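Local coordinates for glycosylation Associate Protein 1 (Streptococcus agalactiae serotype V, PDB 6OYC) that probably works with its partner Gap proteins in the accessory Sec system, supporting the glycosylation and export of a surface glycoprotein, at residues Phe234-Asn239 with Ala262-Glu267; Ala287-Lys290 with Pro296-His299. One frame throughout, in Å; residues are numbered along the deposited sequence.

Contact 1 (Phe234-Asn239 with Ala262-Glu267); sequences FNQVHN and AHNVLE. With SO4 (sulfate ion), chain J.
At the C-terminal ends of the strands of a parallel, Rossmann-like sheet, as in the GT-B clan to which this family belongs, the loop leaving strand 229-233 lays the F234 ring against V265 of helix 262-267. A CH-pi contact defines the meeting: V265 CG2 lies 4.0 Å from the ring centroid and 17° off the ring normal, hence over one face but displaced toward the rim. With CG anti to the backbone N (chi1 -173°), F234 reaches across to the helix, and its CZ comes within 3.8 Å of V265 CA. On the opposite face the amide nitrogen ND2 of N239 sits 3.2 Å above the ring plane, over its centre, so the phenyl is sandwiched between an aliphatic methyl and an amide.

Beside this apolar pair, a sulfate, probably from the crystallisation liquor, links the two segments. The backbone N of Q236 donates to sulfate O1 at 2.8 Å, and ND2 of N264 donates to sulfate O2 at 2.9 Å; N260 ND2 and N261 N bind the same anion. Sulfate O1 also lies at the edge of the F234 ring, near its plane. Q236 OE1 and N264 ND2 approach to 3.5 Å. Within the loop, OD1 of N235 closes an Asx turn by accepting from V237 N at 3.1 Å, the donor tilted 32° from the carbonyl plane.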
ATOM      1  N   PHE A 234      -7.702  11.512  -6.618  1.00 33.02           N
ATOM      2  CA  PHE A 234      -7.416  12.119  -7.921  1.00 33.37           C
ATOM      3  C   PHE A 234      -6.661  11.141  -8.819  1.00 31.79           C
ATOM      4  O   PHE A 234      -5.557  10.708  -8.485  1.00 36.00           O
ATOM      5  CB  PHE A 234      -6.601  13.410  -7.761  1.00 32.82           C
ATOM      6  CG  PHE A 234      -6.421  14.180  -9.055  1.00 33.69           C
ATOM      7  CD1 PHE A 234      -5.537  13.740 -10.032  1.00 31.67           C
ATOM      8  CD2 PHE A 234      -7.133  15.346  -9.288  1.00 31.52           C
ATOM      9  CE1 PHE A 234      -5.369  14.447 -11.212  1.00 34.20           C
ATOM     10  CE2 PHE A 234      -6.970  16.056 -10.462  1.00 33.22           C
ATOM     11  CZ  PHE A 234      -6.083  15.610 -11.428  1.00 32.56           C
ATOM     12  N   ASN A 235      -7.232  10.830  -9.979  1.00 29.08           N
ATOM     13  CA  ASN A 235      -6.586   9.925 -10.914  1.00 31.05           C
ATOM     14  C   ASN A 235      -7.129  10.167 -12.316  1.00 33.59           C
ATOM     15  O   ASN A 235      -8.351  10.152 -12.523  1.00 36.18           O
ATOM     16  CB  ASN A 235      -6.821   8.467 -10.491  1.00 32.35           C
ATOM     17  CG  ASN A 235      -5.768   7.542 -11.028  1.00 31.96           C
ATOM     18  OD1 ASN A 235      -5.394   7.628 -12.191  1.00 31.67           O
ATOM     19  ND2 ASN A 235      -5.262   6.660 -10.174  1.00 34.29           N
ATOM     20  N   GLN A 236      -6.234  10.361 -13.284  1.00 33.31           N
ATOM     21  CA  GLN A 236      -6.708  10.542 -14.655  1.00 36.57           C
ATOM     22  C   GLN A 236      -7.424   9.312 -15.205  1.00 33.65           C
ATOM     23  O   GLN A 236      -8.207   9.444 -16.145  1.00 32.12           O
ATOM     24  CB  GLN A 236      -5.553  10.914 -15.586  1.00 41.33           C
ATOM     25  CG  GLN A 236      -4.465   9.868 -15.687  1.00 44.80           C
ATOM     26  CD  GLN A 236      -3.269  10.335 -16.524  1.00 54.91           C
ATOM     27  OE1 GLN A 236      -2.154  10.475 -16.008  1.00 53.47           O
ATOM     28  NE2 GLN A 236      -3.500  10.583 -17.816  1.00 55.58           N
ATOM     29  N   VAL A 237      -7.194   8.117 -14.656  1.00 34.44           N
ATOM     30  CA  VAL A 237      -7.908   6.958 -15.199  1.00 31.55           C
ATOM     31  C   VAL A 237      -9.405   7.023 -14.903  1.00 28.85           C
ATOM     32  O   VAL A 237     -10.185   6.345 -15.579  1.00 32.02           O
ATOM     33  CB  VAL A 237      -7.311   5.629 -14.682  1.00 32.02           C
ATOM     34  CG1 VAL A 237      -5.806   5.556 -14.975  1.00 24.73           C
ATOM     35  CG2 VAL A 237      -7.570   5.466 -13.177  1.00 28.56           C
ATOM     36  N   HIS A 238      -9.847   7.822 -13.923  1.00 25.98           N
ATOM     37  CA  HIS A 238     -11.281   7.882 -13.651  1.00 34.52           C
ATOM     38  C   HIS A 238     -11.866   9.282 -13.431  1.00 33.21           C
ATOM     39  O   HIS A 238     -13.083   9.395 -13.296  1.00 34.90           O
ATOM     40  CB  HIS A 238     -11.627   6.991 -12.441  1.00 31.88           C
ATOM     41  CG  HIS A 238     -11.007   7.436 -11.155  1.00 33.02           C
ATOM     42  ND1 HIS A 238     -10.653   6.545 -10.163  1.00 32.21           N
ATOM     43  CD2 HIS A 238     -10.681   8.668 -10.690  1.00 33.09           C
ATOM     44  CE1 HIS A 238     -10.135   7.210  -9.144  1.00 32.26           C
ATOM     45  NE2 HIS A 238     -10.149   8.501  -9.435  1.00 31.79           N
ATOM     46  N   ASN A 239     -11.050  10.334 -13.384  1.00 33.12           N
ATOM     47  CA  ASN A 239     -11.568  11.672 -13.127  1.00 33.79           C
ATOM     48  C   ASN A 239     -12.657  12.058 -14.120  1.00 38.07           C
ATOM     49  O   ASN A 239     -13.640  12.704 -13.746  1.00 40.61           O
ATOM     50  CB  ASN A 239     -10.436  12.690 -13.195  1.00 32.40           C
ATOM     51  CG  ASN A 239      -9.596  12.707 -11.954  1.00 35.58           C
ATOM     52  OD1 ASN A 239      -9.947  12.106 -10.934  1.00 34.76           O
ATOM     53  ND2 ASN A 239      -8.458  13.394 -12.029  1.00 34.68           N
ATOM     54  N   ALA A 262       1.991  16.531  -9.916  1.00 41.29           N
ATOM     55  CA  ALA A 262       1.494  17.888  -9.701  1.00 39.71           C
ATOM     56  C   ALA A 262       1.168  18.599 -11.016  1.00 42.37           C
ATOM     57  O   ALA A 262       0.139  19.286 -11.126  1.00 38.66           O
ATOM     58  CB  ALA A 262       2.525  18.687  -8.908  1.00 43.13           C
ATOM     59  N   HIS A 263       2.035  18.452 -12.024  1.00 39.84           N
ATOM     60  CA  HIS A 263       1.743  19.058 -13.317  1.00 39.77           C
ATOM     61  C   HIS A 263       0.408  18.561 -13.861  1.00 42.68           C
ATOM     62  O   HIS A 263      -0.392  19.352 -14.377  1.00 40.23           O
ATOM     63  CB  HIS A 263       2.860  18.760 -14.316  1.00 37.89           C
ATOM     64  CG  HIS A 263       2.500  19.100 -15.732  1.00 36.80           C
ATOM     65  ND1 HIS A 263       2.570  20.382 -16.233  1.00 35.60           N
ATOM     66  CD2 HIS A 263       2.027  18.327 -16.741  1.00 40.22           C
ATOM     67  CE1 HIS A 263       2.180  20.381 -17.496  1.00 37.95           C
ATOM     68  NE2 HIS A 263       1.848  19.145 -17.831  1.00 38.07           N
ATOM     69  N   ASN A 264       0.154  17.251 -13.757  1.00 38.85           N
ATOM     70  CA  ASN A 264      -1.112  16.709 -14.236  1.00 41.07           C
ATOM     71  C   ASN A 264      -2.283  17.254 -13.435  1.00 39.61           C
ATOM     72  O   ASN A 264      -3.347  17.535 -13.992  1.00 36.08           O
ATOM     73  CB  ASN A 264      -1.101  15.181 -14.167  1.00 44.67           C
ATOM     74  CG  ASN A 264      -0.259  14.559 -15.257  1.00 46.66           C
ATOM     75  OD1 ASN A 264       0.299  15.260 -16.111  1.00 46.06           O
ATOM     76  ND2 ASN A 264      -0.169  13.235 -15.244  1.00 44.81           N
ATOM     77  N   VAL A 265      -2.115  17.396 -12.121  1.00 38.97           N
ATOM     78  CA  VAL A 265      -3.170  18.003 -11.322  1.00 38.56           C
ATOM     79  C   VAL A 265      -3.430  19.433 -11.793  1.00 41.79           C
ATOM     80  O   VAL A 265      -4.556  19.792 -12.155  1.00 40.66           O
ATOM     81  CB  VAL A 265      -2.813  17.958  -9.828  1.00 35.74           C
ATOM     82  CG1 VAL A 265      -3.867  18.715  -9.034  1.00 36.18           C
ATOM     83  CG2 VAL A 265      -2.689  16.505  -9.360  1.00 31.83           C
ATOM     84  N   LEU A 266      -2.382  20.259 -11.814  1.00 43.44           N
ATOM     85  CA  LEU A 266      -2.534  21.679 -12.120  1.00 43.81           C
ATOM     86  C   LEU A 266      -2.997  21.933 -13.537  1.00 44.95           C
ATOM     87  O   LEU A 266      -3.395  23.060 -13.841  1.00 50.16           O
ATOM     88  CB  LEU A 266      -1.218  22.410 -11.906  1.00 44.52           C
ATOM     89  CG  LEU A 266      -0.731  22.317 -10.477  1.00 46.98           C
ATOM     90  CD1 LEU A 266       0.779  22.520 -10.424  1.00 46.13           C
ATOM     91  CD2 LEU A 266      -1.481  23.366  -9.684  1.00 49.65           C
ATOM     92  N   GLU A 267      -2.952  20.929 -14.403  1.00 38.44           N
ATOM     93  CA  GLU A 267      -3.400  21.089 -15.771  1.00 44.22           C
ATOM     94  C   GLU A 267      -4.878  20.759 -15.946  1.00 47.75           C
ATOM     95  O   GLU A 267      -5.502  21.245 -16.900  1.00 43.54           O
ATOM     96  CB  GLU A 267      -2.526  20.216 -16.686  1.00 46.26           C
ATOM     97  CG  GLU A 267      -3.167  19.709 -17.948  1.00 53.02           C
ATOM     98  CD  GLU A 267      -2.244  18.799 -18.754  1.00 58.54           C
ATOM     99  OE1 GLU A 267      -1.951  17.675 -18.272  1.00 54.25           O
ATOM    100  OE2 GLU A 267      -1.832  19.205 -19.874  1.00 53.25           O
TER
HETATM  101  S   SO4 J 607      -2.444  11.564 -12.438  1.00 49.78           S
HETATM  102  O1  SO4 J 607      -3.819  11.205 -12.079  1.00 38.34           O
HETATM  103  O2  SO4 J 607      -2.423  12.340 -13.682  1.00 45.38           O
HETATM  104  O3  SO4 J 607      -1.853  12.379 -11.356  1.00 44.78           O
HETATM  105  O4  SO4 J 607      -1.638  10.335 -12.582  1.00 55.63           O

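Contact 2 (Ala287-Lys290 with Pro296-His299); sequences AQLK and PVVH
K290 on helix 283-292 runs across V297 on strand 297-299, joining the helix to the second strand of a beta-alpha-beta unit that begins with strand 277-280. The two backbones come nearest at this pair, with K290 CA and V297 CA 6.4 Å apart, and these residues account for most of the 197 Å² buried between the segments.

The lysine begins some way from the strand, its CB still 4.6 Å from V297 CG2. A bend at chi2 (-77°), following a chi1 of -79°, turns the chain over the valine. CG makes the close aliphatic contact, 3.7 Å from V297 CB, while CD lies 3.9 Å from V297 CG2. The two side chains run antiparallel alongside one another, the lysine methylenes heading for the strand backbone while the valine points back to the helix. Further out, CE has passed beyond the methyl groups and approaches the main chain, 3.7 Å from V297 N. The terminal NZ stops 3.5 Å from that same V297 N; both are donors, so this is proximity without a hydrogen bond. A weak bond to K295 O, just before the strand segment, gives the ammonium a polar partner.

L289, buried on the same helix, supplies a second apolar wall for the valine. Backbone hydrogen bonds of P296 and V298 with I278 hold the strand beside 277-280 at the sheet's edge, while V297 CG2 packs 3.9 Å from L289 CB.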
ATOM      1  N   ALA A 287       0.372  24.726  -1.944  1.00 44.11           N
ATOM      2  CA  ALA A 287       0.674  26.097  -2.325  1.00 42.96           C
ATOM      3  C   ALA A 287       0.541  26.296  -3.826  1.00 47.98           C
ATOM      4  O   ALA A 287      -0.056  27.282  -4.280  1.00 51.69           O
ATOM      5  CB  ALA A 287       2.080  26.470  -1.852  1.00 41.64           C
ATOM      6  N   GLN A 288       1.100  25.378  -4.622  1.00 44.21           N
ATOM      7  CA  GLN A 288       0.891  25.471  -6.066  1.00 48.74           C
ATOM      8  C   GLN A 288      -0.591  25.481  -6.409  1.00 48.52           C
ATOM      9  O   GLN A 288      -1.036  26.278  -7.241  1.00 50.35           O
ATOM     10  CB  GLN A 288       1.577  24.323  -6.798  1.00 49.16           C
ATOM     11  CG  GLN A 288       3.099  24.353  -6.819  1.00 49.48           C
ATOM     12  CD  GLN A 288       3.657  23.129  -7.523  1.00 50.16           C
ATOM     13  OE1 GLN A 288       3.902  22.101  -6.893  1.00 50.17           O
ATOM     14  NE2 GLN A 288       3.835  23.226  -8.838  1.00 55.60           N
ATOM     15  N   LEU A 289      -1.371  24.601  -5.780  1.00 47.79           N
ATOM     16  CA  LEU A 289      -2.806  24.562  -6.046  1.00 48.40           C
ATOM     17  C   LEU A 289      -3.463  25.892  -5.696  1.00 49.05           C
ATOM     18  O   LEU A 289      -4.141  26.499  -6.531  1.00 51.46           O
ATOM     19  CB  LEU A 289      -3.449  23.424  -5.263  1.00 47.03           C
ATOM     20  CG  LEU A 289      -3.332  22.072  -5.955  1.00 47.88           C
ATOM     21  CD1 LEU A 289      -3.692  20.968  -4.986  1.00 43.60           C
ATOM     22  CD2 LEU A 289      -4.241  22.049  -7.172  1.00 48.54           C
ATOM     23  N   LYS A 290      -3.262  26.362  -4.461  1.00 50.61           N
ATOM     24  CA  LYS A 290      -3.810  27.649  -4.042  1.00 51.20           C
ATOM     25  C   LYS A 290      -3.370  28.778  -4.965  1.00 56.81           C
ATOM     26  O   LYS A 290      -4.123  29.731  -5.188  1.00 58.15           O
ATOM     27  CB  LYS A 290      -3.377  27.955  -2.606  1.00 48.57           C
ATOM     28  CG  LYS A 290      -4.168  27.246  -1.524  1.00 49.69           C
ATOM     29  CD  LYS A 290      -5.550  27.887  -1.297  1.00 58.91           C
ATOM     30  CE  LYS A 290      -6.044  27.654   0.146  1.00 61.38           C
ATOM     31  NZ  LYS A 290      -7.512  27.942   0.333  1.00 56.21           N
ATOM     32  N   PRO A 296     -10.867  26.050  -1.841  1.00 43.30           N
ATOM     33  CA  PRO A 296     -10.316  25.627  -0.545  1.00 40.83           C
ATOM     34  C   PRO A 296      -9.372  24.447  -0.755  1.00 42.67           C
ATOM     35  O   PRO A 296      -9.738  23.432  -1.352  1.00 40.28           O
ATOM     36  CB  PRO A 296     -11.561  25.244   0.268  1.00 39.07           C
ATOM     37  CG  PRO A 296     -12.750  25.789  -0.522  1.00 39.07           C
ATOM     38  CD  PRO A 296     -12.324  25.853  -1.943  1.00 37.00           C
ATOM     39  N   VAL A 297      -8.133  24.609  -0.311  1.00 41.42           N
ATOM     40  CA  VAL A 297      -7.115  23.563  -0.350  1.00 43.91           C
ATOM     41  C   VAL A 297      -6.753  23.283   1.101  1.00 45.06           C
ATOM     42  O   VAL A 297      -6.213  24.161   1.783  1.00 48.38           O
ATOM     43  CB  VAL A 297      -5.878  23.989  -1.161  1.00 44.76           C
ATOM     44  CG1 VAL A 297      -4.797  22.935  -1.112  1.00 38.97           C
ATOM     45  CG2 VAL A 297      -6.246  24.311  -2.619  1.00 43.99           C
ATOM     46  N   VAL A 298      -7.069  22.088   1.592  1.00 40.29           N
ATOM     47  CA  VAL A 298      -6.821  21.735   2.984  1.00 42.37           C
ATOM     48  C   VAL A 298      -5.693  20.710   3.051  1.00 46.87           C
ATOM     49  O   VAL A 298      -5.738  19.669   2.377  1.00 41.10           O
ATOM     50  CB  VAL A 298      -8.081  21.201   3.679  1.00 44.65           C
ATOM     51  CG1 VAL A 298      -7.723  20.785   5.125  1.00 45.46           C
ATOM     52  CG2 VAL A 298      -9.185  22.250   3.669  1.00 40.03           C
ATOM     53  N   HIS A 299      -4.690  20.999   3.879  1.00 45.72           N
ATOM     54  CA  HIS A 299      -3.547  20.115   4.043  1.00 43.14           C
ATOM     55  C   HIS A 299      -3.896  19.030   5.052  1.00 41.67           C
ATOM     56  O   HIS A 299      -4.356  19.323   6.162  1.00 41.60           O
ATOM     57  CB  HIS A 299      -2.321  20.919   4.488  1.00 42.12           C
ATOM     58  CG  HIS A 299      -1.179  20.085   4.987  1.00 47.42           C
ATOM     59  ND1 HIS A 299      -0.486  19.203   4.180  1.00 47.30           N
ATOM     60  CD2 HIS A 299      -0.588  20.024   6.205  1.00 44.98           C
ATOM     61  CE1 HIS A 299       0.471  18.625   4.886  1.00 42.57           C
ATOM     62  NE2 HIS A 299       0.430  19.107   6.116  1.00 42.61           N
TER

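Following the chain, strand 229-233 leads into the first segment of contact 1; strand 250-255 intervenes before helix 262-267 returns to close that loop over 22 residues. After the short helix 269-273 come strand 277-280 and helix 283-292, and contact 2 closes the much shorter connection of five residues, the first two still helical, into strand 297-299. The closures are therefore in series, neither nested nor crossed. Their centres are 15 Å apart, yet the two helices meet directly: V265 CG1 packs 3.8 Å from L289 CD2. V265 and L289 thus each serve two interfaces, tying the loop after strand 229-233, through both helices, to 297-299, an edge strand of the seven-stranded parallel sheet within this chain.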